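Local coordinates for protein phenylalanine ammonia-lyase (Rhodosporidium toruloides, PDB 1Y2M) that catalyses the non-oxidative deamination of L-phenylalanine and L-tyrosine to trans-cinnamic acid and p-coumaric acid, working as a homotetramer, at residues T192-T200 and E248-E256. Sequence-based numbering, arbitrary orientation.
Sequences TNFLNHGIT and EAMALFNLE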
loop_
_atom_site.group_PDB
_atom_site.type_symbol
_atom_site.label_atom_id
_atom_site.label_comp_id
_atom_site.label_asym_id
_atom_site.label_seq_id
_atom_site.Cartn_x
_atom_site.Cartn_y
_atom_site.Cartn_z
ATOM N N THR B 192 -10.928 33.480 -20.127
ATOM C CA THR B 192 -10.023 34.511 -19.611
ATOM C C THR B 192 -10.806 35.643 -18.907
ATOM O O THR B 192 -10.340 36.183 -17.906
ATOM C CB THR B 192 -9.013 35.029 -20.696
ATOM O OG1 THR B 192 -9.740 35.675 -21.754
ATOM C CG2 THR B 192 -8.176 33.880 -21.260
ATOM N N ASN B 193 -12.015 35.914 -19.365
ATOM C CA ASN B 193 -12.871 36.889 -18.653
ATOM C C ASN B 193 -13.294 36.369 -17.281
ATOM O O ASN B 193 -13.268 37.134 -16.309
ATOM C CB ASN B 193 -14.075 37.275 -19.473
ATOM C CG ASN B 193 -13.767 38.259 -20.566
ATOM O OD1 ASN B 193 -12.811 39.043 -20.476
ATOM N ND2 ASN B 193 -14.577 38.244 -21.596
ATOM N N PHE B 194 -13.598 35.079 -17.152
ATOM C CA PHE B 194 -13.818 34.506 -15.824
ATOM C C PHE B 194 -12.604 34.693 -14.948
ATOM O O PHE B 194 -12.701 35.127 -13.789
ATOM C CB PHE B 194 -14.185 33.032 -15.884
ATOM C CG PHE B 194 -15.656 32.773 -16.046
ATOM C CD1 PHE B 194 -16.470 33.624 -16.759
ATOM C CD2 PHE B 194 -16.206 31.648 -15.491
ATOM C CE1 PHE B 194 -17.829 33.329 -16.882
ATOM C CE2 PHE B 194 -17.523 31.356 -15.614
ATOM C CZ PHE B 194 -18.338 32.193 -16.298
ATOM N N LEU B 195 -11.424 34.360 -15.470
ATOM C CA LEU B 195 -10.216 34.560 -14.684
ATOM C C LEU B 195 -10.051 36.019 -14.234
ATOM O O LEU B 195 -9.752 36.283 -13.086
ATOM C CB LEU B 195 -8.948 34.108 -15.465
ATOM C CG LEU B 195 -8.804 32.564 -15.587
ATOM C CD1 LEU B 195 -7.870 32.199 -16.729
ATOM C CD2 LEU B 195 -8.315 31.956 -14.296
ATOM N N ASN B 196 -10.204 36.937 -15.164
ATOM C CA ASN B 196 -9.820 38.325 -14.931
ATOM C C ASN B 196 -10.832 39.050 -14.085
ATOM O O ASN B 196 -10.510 40.069 -13.510
ATOM C CB ASN B 196 -9.549 39.038 -16.239
ATOM C CG ASN B 196 -8.377 38.425 -16.986
ATOM O OD1 ASN B 196 -7.493 37.836 -16.370
ATOM N ND2 ASN B 196 -8.361 38.571 -18.306
ATOM N N HIS B 197 -12.044 38.517 -14.031
ATOM C CA HIS B 197 -13.101 39.052 -13.157
ATOM C C HIS B 197 -13.288 38.206 -11.881
ATOM O O HIS B 197 -14.180 38.488 -11.092
ATOM C CB HIS B 197 -14.422 39.141 -13.917
ATOM C CG HIS B 197 -14.418 40.162 -15.013
ATOM N ND1 HIS B 197 -14.289 41.507 -14.760
ATOM C CD2 HIS B 197 -14.466 40.036 -16.359
ATOM C CE1 HIS B 197 -14.295 42.169 -15.908
ATOM N NE2 HIS B 197 -14.396 41.300 -16.895
ATOM N N GLY B 198 -12.433 37.211 -11.644
ATOM C CA GLY B 198 -12.487 36.438 -10.431
ATOM C C GLY B 198 -13.761 35.638 -10.267
ATOM O O GLY B 198 -14.279 35.476 -9.124
ATOM N N ILE B 199 -14.258 35.114 -11.380
ATOM C CA ILE B 199 -15.427 34.191 -11.370
ATOM C C ILE B 199 -14.860 32.781 -11.458
ATOM O O ILE B 199 -14.176 32.469 -12.419
ATOM C CB ILE B 199 -16.335 34.446 -12.561
ATOM C CG1 ILE B 199 -16.863 35.882 -12.543
ATOM C CG2 ILE B 199 -17.480 33.431 -12.514
ATOM C CD1 ILE B 199 -17.556 36.259 -13.811
ATOM N N THR B 200 -15.090 31.949 -10.446
ATOM C CA THR B 200 -14.483 30.625 -10.376
ATOM C C THR B 200 -15.595 29.597 -10.187
ATOM O O THR B 200 -16.347 29.637 -9.198
ATOM C CB THR B 200 -13.473 30.471 -9.214
ATOM O OG1 THR B 200 -12.519 31.534 -9.197
ATOM C CG2 THR B 200 -12.708 29.175 -9.366
ATOM N N GLU B 248 -26.223 34.856 -13.300
ATOM C CA GLU B 248 -26.219 35.994 -12.377
ATOM C C GLU B 248 -24.823 36.606 -12.274
ATOM O O GLU B 248 -24.672 37.846 -12.353
ATOM C CB GLU B 248 -26.687 35.577 -10.992
ATOM C CG GLU B 248 -28.083 35.074 -10.972
ATOM C CD GLU B 248 -28.488 34.450 -9.632
ATOM O OE1 GLU B 248 -27.647 33.943 -8.828
ATOM O OE2 GLU B 248 -29.716 34.405 -9.412
ATOM N N ALA B 249 -23.810 35.772 -12.106
ATOM C CA ALA B 249 -22.457 36.294 -11.967
ATOM C C ALA B 249 -22.037 37.004 -13.242
ATOM O O ALA B 249 -21.468 38.097 -13.207
ATOM C CB ALA B 249 -21.459 35.174 -11.621
HETATM N N MSE B 250 -22.333 36.409 -14.389
HETATM C CA MSE B 250 -21.938 37.001 -15.645
HETATM C C MSE B 250 -22.594 38.351 -15.858
HETATM O O MSE B 250 -21.976 39.281 -16.400
HETATM C CB MSE B 250 -22.249 36.074 -16.794
HETATM C CG MSE B 250 -21.225 34.947 -16.822
HETATM SE SE MSE B 250 -21.328 33.825 -18.413
HETATM C CE MSE B 250 -22.932 32.728 -17.766
ATOM N N ALA B 251 -23.840 38.480 -15.403
ATOM C CA ALA B 251 -24.597 39.728 -15.593
ATOM C C ALA B 251 -23.977 40.861 -14.761
ATOM O O ALA B 251 -23.957 42.013 -15.204
ATOM C CB ALA B 251 -26.036 39.537 -15.208
ATOM N N LEU B 252 -23.490 40.547 -13.552
ATOM C CA LEU B 252 -22.737 41.524 -12.734
ATOM C C LEU B 252 -21.557 42.100 -13.492
ATOM O O LEU B 252 -21.204 43.280 -13.337
ATOM C CB LEU B 252 -22.200 40.871 -11.443
ATOM C CG LEU B 252 -23.185 40.529 -10.337
ATOM C CD1 LEU B 252 -22.418 39.845 -9.185
ATOM C CD2 LEU B 252 -23.922 41.752 -9.848
ATOM N N PHE B 253 -20.917 41.281 -14.318
ATOM C CA PHE B 253 -19.717 41.711 -15.028
ATOM C C PHE B 253 -19.963 42.027 -16.487
ATOM O O PHE B 253 -19.019 42.274 -17.206
ATOM C CB PHE B 253 -18.607 40.656 -14.793
ATOM C CG PHE B 253 -18.202 40.559 -13.351
ATOM C CD1 PHE B 253 -17.263 41.419 -12.844
ATOM C CD2 PHE B 253 -18.854 39.718 -12.490
ATOM C CE1 PHE B 253 -16.933 41.398 -11.539
ATOM C CE2 PHE B 253 -18.525 39.680 -11.160
ATOM C CZ PHE B 253 -17.556 40.523 -10.678
ATOM N N ASN B 254 -21.235 42.105 -16.908
ATOM C CA ASN B 254 -21.655 42.229 -18.317
ATOM C C ASN B 254 -20.970 41.259 -19.301
ATOM O O ASN B 254 -20.666 41.607 -20.447
ATOM C CB ASN B 254 -21.615 43.687 -18.860
ATOM C CG ASN B 254 -22.585 43.898 -20.089
ATOM O OD1 ASN B 254 -23.624 43.222 -20.215
ATOM N ND2 ASN B 254 -22.228 44.828 -20.989
ATOM N N LEU B 255 -20.800 40.018 -18.859
ATOM C CA LEU B 255 -20.225 38.977 -19.688
ATOM C C LEU B 255 -21.355 38.201 -20.348
ATOM O O LEU B 255 -22.386 37.948 -19.720
ATOM C CB LEU B 255 -19.392 38.027 -18.820
ATOM C CG LEU B 255 -18.258 38.649 -18.019
ATOM C CD1 LEU B 255 -17.555 37.591 -17.174
ATOM C CD2 LEU B 255 -17.274 39.338 -18.960
ATOM N N GLU B 256 -21.156 37.815 -21.597
ATOM C CA GLU B 256 -22.147 37.061 -22.337
ATOM C C GLU B 256 -21.860 35.567 -22.301
ATOM O O GLU B 256 -20.768 35.156 -22.636
ATOM C CB GLU B 256 -22.142 37.488 -23.794
ATOM C CG GLU B 256 -23.103 36.695 -24.645
ATOM C CD GLU B 256 -23.401 37.348 -25.968
ATOM O OE1 GLU B 256 -23.237 38.581 -26.058
ATOM O OE2 GLU B 256 -23.802 36.627 -26.905
#
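Two helix C-termini, each closed by a Schellman motif, meet here: H197 and I199 on either side of G198, at the end of helix 185-197, face F253 and L255 on either side of N254, just past helix 246-252. The H197 and F253 side chains run antiparallel past one another; CB of H197 lies over the F253 ring face, 4.2 Å from its centroid in a CH-pi contact, and the two ring planes are inclined at 41°. I199 meets L255 tip to tip, CD1 of I199 to CD1 of L255 at 3.6 Å, and the same I199 methyl approaches CD2 of F253 at 3.9 Å. With CG anti to its carbonyl carbon (chi1 -58°), L255 carries its forked end toward helix 185-197, where CD2 meets CB of N193 at 3.8 Å. Deeper, the selenium of selenomethionine M250 sits at the edge of the F194 ring, 5.0 Å from its centroid, a Met-aromatic contact. V233 and V235 of strand 232-237 also pack on I199. Replacing F253 by alanine is likely to deprive H197 CB of its ring and open a gap beside I199 CD1. No hydrogen bond crosses between the segments, consistent with buried apolar surface holding the helix ends together.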